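Local coordinates for protein putative endo-1,4-beta-xylanase (PDB 5MSX) that probably hydrolyses O-glycosidic bonds as a family 43 glycoside hydrolase, consistent with an arabinofuranosidase acting in the breakdown of plant pectin by a gut bacterium, at residues C[84-88]-C[89-93]; C[119-122]-C[123-127]; C[230-234]-C[235-239]. One frame throughout, in Å; residues are numbered along the deposited sequence.

Contact 1 (C[84-88]-C[89-93])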
# COMPACT_ATOMS: atom_id res chain seq x y z
N PRO C 84 0.10 -11.64 -19.67
CA PRO C 84 -0.39 -12.91 -20.26
C PRO C 84 -1.89 -13.02 -20.42
O PRO C 84 -2.35 -13.33 -21.51
CB PRO C 84 0.17 -13.96 -19.30
CG PRO C 84 1.47 -13.37 -18.88
CD PRO C 84 1.12 -11.92 -18.64
N SER C 85 -2.67 -12.70 -19.40
CA SER C 85 -4.12 -12.83 -19.53
C SER C 85 -4.75 -11.94 -20.62
O SER C 85 -5.84 -12.26 -21.12
CB SER C 85 -4.82 -12.63 -18.19
OG SER C 85 -5.01 -11.26 -17.85
N ALA C 86 -4.11 -10.83 -20.99
CA ALA C 86 -4.71 -9.90 -21.94
C ALA C 86 -4.10 -9.99 -23.32
O ALA C 86 -4.46 -9.20 -24.19
CB ALA C 86 -4.58 -8.47 -21.41
N ALA C 87 -3.20 -10.94 -23.53
CA ALA C 87 -2.37 -11.04 -24.73
C ALA C 87 -3.10 -11.18 -26.09
O ALA C 87 -2.52 -10.93 -27.12
CB ALA C 87 -1.37 -12.16 -24.57
N LYS C 88 -4.35 -11.60 -26.09
CA LYS C 88 -5.13 -11.72 -27.31
C LYS C 88 -6.36 -10.83 -27.26
O LYS C 88 -7.24 -10.94 -28.11
CB LYS C 88 -5.49 -13.18 -27.53
CG LYS C 88 -4.28 -14.11 -27.34
CD LYS C 88 -4.44 -15.39 -28.12
CE LYS C 88 -3.51 -16.49 -27.60
NZ LYS C 88 -3.80 -17.79 -28.26
N GLU C 89 -6.41 -9.91 -26.31
CA GLU C 89 -7.49 -8.96 -26.25
C GLU C 89 -7.06 -7.75 -27.04
O GLU C 89 -5.89 -7.61 -27.33
CB GLU C 89 -7.79 -8.55 -24.79
CG GLU C 89 -7.92 -9.73 -23.83
CD GLU C 89 -8.90 -10.78 -24.34
OE1 GLU C 89 -10.05 -10.40 -24.65
OE2 GLU C 89 -8.51 -11.96 -24.42
N LYS C 90 -8.02 -6.89 -27.37
CA LYS C 90 -7.72 -5.58 -27.93
C LYS C 90 -7.21 -4.66 -26.82
O LYS C 90 -7.88 -4.45 -25.83
CB LYS C 90 -8.97 -5.01 -28.56
CG LYS C 90 -8.72 -3.81 -29.46
CD LYS C 90 -10.01 -3.39 -30.12
CE LYS C 90 -10.98 -2.75 -29.15
NZ LYS C 90 -12.06 -2.07 -29.91
N TYR C 91 -6.01 -4.12 -26.99
CA TYR C 91 -5.22 -3.54 -25.92
C TYR C 91 -4.79 -2.13 -26.34
O TYR C 91 -4.03 -1.99 -27.28
CB TYR C 91 -4.00 -4.42 -25.69
CG TYR C 91 -3.25 -4.08 -24.44
CD1 TYR C 91 -3.59 -4.66 -23.23
CD2 TYR C 91 -2.20 -3.16 -24.47
CE1 TYR C 91 -2.89 -4.35 -22.07
CE2 TYR C 91 -1.50 -2.83 -23.30
CZ TYR C 91 -1.86 -3.44 -22.10
OH TYR C 91 -1.20 -3.17 -20.93
N TRP C 92 -5.32 -1.13 -25.68
CA TRP C 92 -5.10 0.25 -25.97
C TRP C 92 -4.55 1.04 -24.79
O TRP C 92 -5.00 0.87 -23.64
CB TRP C 92 -6.42 0.94 -26.29
CG TRP C 92 -7.05 0.55 -27.57
CD1 TRP C 92 -6.48 -0.13 -28.60
CD2 TRP C 92 -8.37 0.88 -27.98
NE1 TRP C 92 -7.37 -0.26 -29.61
CE2 TRP C 92 -8.54 0.36 -29.26
CE3 TRP C 92 -9.42 1.58 -27.37
CZ2 TRP C 92 -9.75 0.48 -29.96
CZ3 TRP C 92 -10.62 1.70 -28.05
CH2 TRP C 92 -10.78 1.16 -29.34
N ALA C 93 -3.63 1.94 -25.13
CA ALA C 93 -3.36 3.13 -24.37
C ALA C 93 -3.05 2.86 -22.87
O ALA C 93 -3.67 3.41 -21.98
CB ALA C 93 -4.51 4.11 -24.55
O HOH W 1 -6.10 -12.70 -23.85

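Contact 2 (C[119-122]-C[123-127])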
# COMPACT_ATOMS: atom_id res chain seq x y z
N ALA C 119 1.94 -5.94 -10.94
CA ALA C 119 3.07 -6.85 -11.14
C ALA C 119 4.20 -6.51 -10.17
O ALA C 119 4.19 -5.44 -9.57
CB ALA C 119 3.59 -6.73 -12.57
N ASP C 120 5.18 -7.41 -10.05
CA ASP C 120 6.35 -7.21 -9.18
C ASP C 120 7.45 -6.44 -9.85
O ASP C 120 8.32 -5.91 -9.17
CB ASP C 120 6.97 -8.54 -8.75
CG ASP C 120 6.11 -9.33 -7.83
OD1 ASP C 120 5.29 -8.73 -7.09
OD2 ASP C 120 6.26 -10.57 -7.85
N LYS C 121 7.47 -6.45 -11.19
CA LYS C 121 8.43 -5.64 -11.93
C LYS C 121 7.80 -5.10 -13.22
O LYS C 121 6.73 -5.56 -13.64
CB LYS C 121 9.70 -6.45 -12.20
CG LYS C 121 9.50 -7.73 -12.96
CD LYS C 121 10.82 -8.49 -12.99
CE LYS C 121 10.77 -9.68 -13.94
NZ LYS C 121 9.66 -10.60 -13.56
N PRO C 122 8.44 -4.08 -13.82
CA PRO C 122 7.84 -3.46 -15.03
C PRO C 122 7.73 -4.40 -16.23
O PRO C 122 6.91 -4.17 -17.10
CB PRO C 122 8.74 -2.26 -15.30
CG PRO C 122 10.01 -2.53 -14.54
CD PRO C 122 9.58 -3.29 -13.33
N GLU C 123 8.50 -5.49 -16.24
CA GLU C 123 8.39 -6.54 -17.28
C GLU C 123 7.19 -7.49 -17.11
O GLU C 123 6.94 -8.32 -17.95
CB GLU C 123 9.68 -7.38 -17.32
CG GLU C 123 10.96 -6.61 -17.69
CD GLU C 123 11.58 -5.80 -16.55
OE1 GLU C 123 12.48 -4.99 -16.87
OE2 GLU C 123 11.16 -5.92 -15.37
N GLY C 124 6.44 -7.36 -16.02
CA GLY C 124 5.37 -8.28 -15.71
C GLY C 124 5.94 -9.57 -15.13
O GLY C 124 7.12 -9.61 -14.81
N PRO C 125 5.14 -10.64 -15.03
CA PRO C 125 3.79 -10.70 -15.58
C PRO C 125 2.81 -9.87 -14.78
O PRO C 125 2.79 -9.96 -13.56
CB PRO C 125 3.43 -12.19 -15.47
CG PRO C 125 4.31 -12.70 -14.37
CD PRO C 125 5.59 -11.96 -14.54
N PHE C 126 2.03 -9.04 -15.47
CA PHE C 126 0.98 -8.30 -14.85
C PHE C 126 -0.25 -9.18 -14.76
O PHE C 126 -0.40 -10.10 -15.57
CB PHE C 126 0.68 -7.02 -15.65
CG PHE C 126 1.65 -5.91 -15.38
CD1 PHE C 126 2.87 -5.85 -16.04
CD2 PHE C 126 1.35 -4.92 -14.45
CE1 PHE C 126 3.77 -4.83 -15.78
CE2 PHE C 126 2.24 -3.87 -14.20
CZ PHE C 126 3.45 -3.83 -14.86
N LYS C 127 -1.10 -8.91 -13.76
CA LYS C 127 -2.39 -9.58 -13.62
C LYS C 127 -3.42 -8.56 -13.26
O LYS C 127 -3.09 -7.54 -12.66
CB LYS C 127 -2.37 -10.60 -12.48
CG LYS C 127 -1.49 -11.80 -12.67
CD LYS C 127 -1.69 -12.78 -11.52
CE LYS C 127 -0.38 -13.44 -11.14
NZ LYS C 127 0.24 -14.19 -12.28
O HOH W 2 4.72 -9.93 -11.41

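Contact 3 (C[230-234]-C[235-239])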
# COMPACT_ATOMS: atom_id res chain seq x y z
N SER C 230 -2.39 24.67 -13.23
CA SER C 230 -2.83 25.08 -11.91
C SER C 230 -1.68 25.17 -10.95
O SER C 230 -0.75 24.35 -10.99
CB SER C 230 -3.83 24.09 -11.36
OG SER C 230 -4.12 24.43 -10.02
N ARG C 231 -1.78 26.15 -10.06
CA ARG C 231 -0.91 26.24 -8.90
C ARG C 231 -1.62 25.84 -7.62
O ARG C 231 -1.06 26.05 -6.56
CB ARG C 231 -0.40 27.69 -8.74
CG ARG C 231 0.37 28.19 -9.93
CD ARG C 231 0.59 29.69 -9.86
NE ARG C 231 1.96 29.97 -10.25
CZ ARG C 231 2.38 30.29 -11.48
NH1 ARG C 231 1.53 30.39 -12.51
NH2 ARG C 231 3.68 30.51 -11.68
N VAL C 232 -2.80 25.25 -7.69
CA VAL C 232 -3.56 24.91 -6.50
C VAL C 232 -3.52 23.41 -6.26
O VAL C 232 -2.98 22.98 -5.26
CB VAL C 232 -5.04 25.39 -6.59
CG1 VAL C 232 -5.84 24.94 -5.37
CG2 VAL C 232 -5.10 26.90 -6.74
N SER C 233 -4.10 22.62 -7.15
CA SER C 233 -4.14 21.17 -6.96
C SER C 233 -4.29 20.46 -8.30
O SER C 233 -4.62 21.09 -9.30
CB SER C 233 -5.32 20.79 -6.03
OG SER C 233 -6.56 20.78 -6.73
N PRO C 234 -4.08 19.12 -8.32
CA PRO C 234 -4.37 18.32 -9.53
C PRO C 234 -5.84 18.34 -9.98
O PRO C 234 -6.12 18.03 -11.12
CB PRO C 234 -3.94 16.90 -9.13
CG PRO C 234 -2.99 17.09 -7.99
CD PRO C 234 -3.48 18.31 -7.25
N MET C 235 -6.78 18.71 -9.10
CA MET C 235 -8.16 18.88 -9.52
C MET C 235 -8.52 20.35 -9.69
O MET C 235 -9.68 20.68 -9.73
CB MET C 235 -9.10 18.15 -8.55
CG MET C 235 -8.87 16.66 -8.62
SD MET C 235 -9.71 15.66 -7.40
CE MET C 235 -11.38 15.76 -7.97
N GLY C 236 -7.54 21.23 -9.81
CA GLY C 236 -7.80 22.63 -10.14
C GLY C 236 -7.89 23.55 -8.93
O GLY C 236 -7.52 23.13 -7.83
N PRO C 237 -8.33 24.79 -9.11
CA PRO C 237 -8.76 25.35 -10.41
C PRO C 237 -7.61 25.58 -11.42
O PRO C 237 -6.47 25.77 -11.02
CB PRO C 237 -9.40 26.70 -10.02
CG PRO C 237 -8.85 26.99 -8.66
CD PRO C 237 -8.74 25.65 -8.00
N PHE C 238 -7.94 25.53 -12.70
CA PHE C 238 -6.95 25.62 -13.77
C PHE C 238 -7.05 26.96 -14.48
O PHE C 238 -8.07 27.60 -14.43
CB PHE C 238 -7.15 24.46 -14.73
CG PHE C 238 -6.72 23.14 -14.17
CD1 PHE C 238 -5.39 22.77 -14.17
CD2 PHE C 238 -7.66 22.26 -13.61
CE1 PHE C 238 -4.99 21.56 -13.63
CE2 PHE C 238 -7.26 21.05 -13.07
CZ PHE C 238 -5.92 20.70 -13.09
N GLU C 239 -5.94 27.41 -15.08
CA GLU C 239 -5.87 28.65 -15.84
C GLU C 239 -5.36 28.27 -17.23
O GLU C 239 -4.43 27.46 -17.34
CB GLU C 239 -4.89 29.64 -15.19

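Contact 1 (C[84-88]-C[89-93])
E89 folds back over A86 at the close of a type I beta turn. The turn itself is held by the backbone bond from E89 N to A86 O, 3.0 Å long and nearly straight at the hydrogen (161°). E89 CB lies against the same carbonyl, 3.4 Å from A86 O. CG follows it, 3.7 Å from A86 CA, because chi1 (-49°) sets CG beside the backbone N and anti to the carbonyl carbon. The chain then bends at chi2 (-51°), and CD passes 3.9 Å from K88 C. At the tip the two oxygens part company. OE2 takes a hydrogen from water 1 at 2.6 Å, and the same water donates to S85 O and accepts from K88 N at 3.0 Å. The water thus ties the E89 carboxylate to S85 O, just ahead of the turn, and to K88 N within it, and the carboxylate reaches the backbone of 84-88 without bonding to it directly. OE1 is taken by N111 ND2, so both ends of the carboxylate have a partner and its rotation is fixed.

A86 CB also rests 4.3 Å from Y91 CD1, approaching the ring obliquely. A86 and Y91 are both buried, and the Y91 hydroxyl is hydrogen-bonded to that of Y82. The Y91 side chain lies about 9 Å from that of D36, the predicted proton acceptor. S85 OG, midway along the 3-10 segment 84-86, is hydrogen-bonded to D133. The turn leads straight into strand 91-92, which pairs antiparallel with strand 109-110; I110 of that strand meets A86, E89 and Y91.

Contact 2 (C[119-122]-C[123-127])
A type I beta turn from K121 to G124, followed at once by a cis-proline, makes the connection between strands 113-119 and 127-128, and A119 meets F126 across its base. A119 CB sits over the centre of the F126 ring, 3.3 Å from the ring centroid and only 7° off the normal, a tight CH-pi contact. The edge of the ring faces a different group: P122 O lies in the ring plane, 3.5 Å from F126 CE1, and that carbonyl oxygen also accepts from the Y49 hydroxyl.

The turn is closed by G124 N bonding to K121 O at 3.0 Å. K121 adds a second link from its side chain. The chain runs extended until a bend at chi4 (-57°) turns NZ onto G124 O, 3.0 Å away, in the carbonyl plane and nearly in line with the C=O bond (160°). On the way K121 crosses E123 at about a right angle, with CG 3.4 Å from E123 OE2. The ammonium itself stays 5.2 Å from E123 OE2, so the two charges may attract but do not pair; E123 OE1 goes to Y47 and in a salt bridge to K69. Water 2 bridges the loop, accepting from D120 N and donating to P125 O at 2.9 Å.

G124 has positive phi, and a side chain on it would clash with F126 N. The sequence P-E-G-P-F, with its cis peptide before P125, recurs as P-M-G-P-F at 234-238. Such a glycine and cis-proline turn, closed on a phenylalanine, joins antiparallel neighbours in this family 43 domain, whose fold is a five-bladed beta-propeller.

Contact 3 (C[230-234]-C[235-239])
An ST turn at S230 and a type I beta turn from S233 to G236 together shape the loop that leaves strand 224-230, and two serine hydroxyls do most of the binding. With chi1 at 173°, S230 OG points away from its own N and across the loop to P237 O, 2.9 Å away, approaching from above the carbonyl plane. While donating there, it accepts from V232 N at 2.8 Å in a nearly straight bond, and weakly from S233 N. Putting an alanine in place of S230 would probably leave V232 N and P237 O without their mate and set the start of the loop free to shift against P237.

S233 OG works in the next turn. Its first torsion (79°) sets it between the backbone N and the carbonyl carbon, from where it donates to G236 O at 2.8 Å, on a lone pair in the carbonyl plane, and takes a weak bond from M235 N. The turn is closed by G236 N to S233 O, 3.0 Å. G236 O is also flanked by V232 CG1 at 3.5 Å, and V232 CB packs on P237 CD at 4.0 Å. The peptide before P237 is cis, and the F238 ring that follows packs against the turn. P234 O meets that ring at its edge, in plane, 3.3 Å from F238 CZ, while S230 CB approaches F238 CD1 obliquely.

Outside the loop, P234 rests on Y211 and on Y166 of strand 165-169, and F238 on Y213 and I191. S230 shares backbone bonds with Y211, so the base is anchored to strand 210-217, while the loop carries the chain from strand 224-230 to 245-247, an edge strand of that four-stranded antiparallel sheet within this chain.

In the fold
Contacts 1 and 2 are neighbours: P84 packs on P125 and F126, and both serve one antiparallel sheet, through strand 91-92 for the first and strands 113-119 and 127-128 for the second. Contact 3 stands apart, its centre about 34 Å from that of contact 1 and 33 Å from that of contact 2, on another sheet. All are partly buried, but contact 1 lies closest to the chain centre and contact 3 at the periphery; contact 2 has the largest buried share. Contact 1 works through a carboxylate, a water and asparagine. Contacts 2 and 3 share the glycine and cis-proline design, but a lysine reaches the glycine carbonyl in one and a serine in the other.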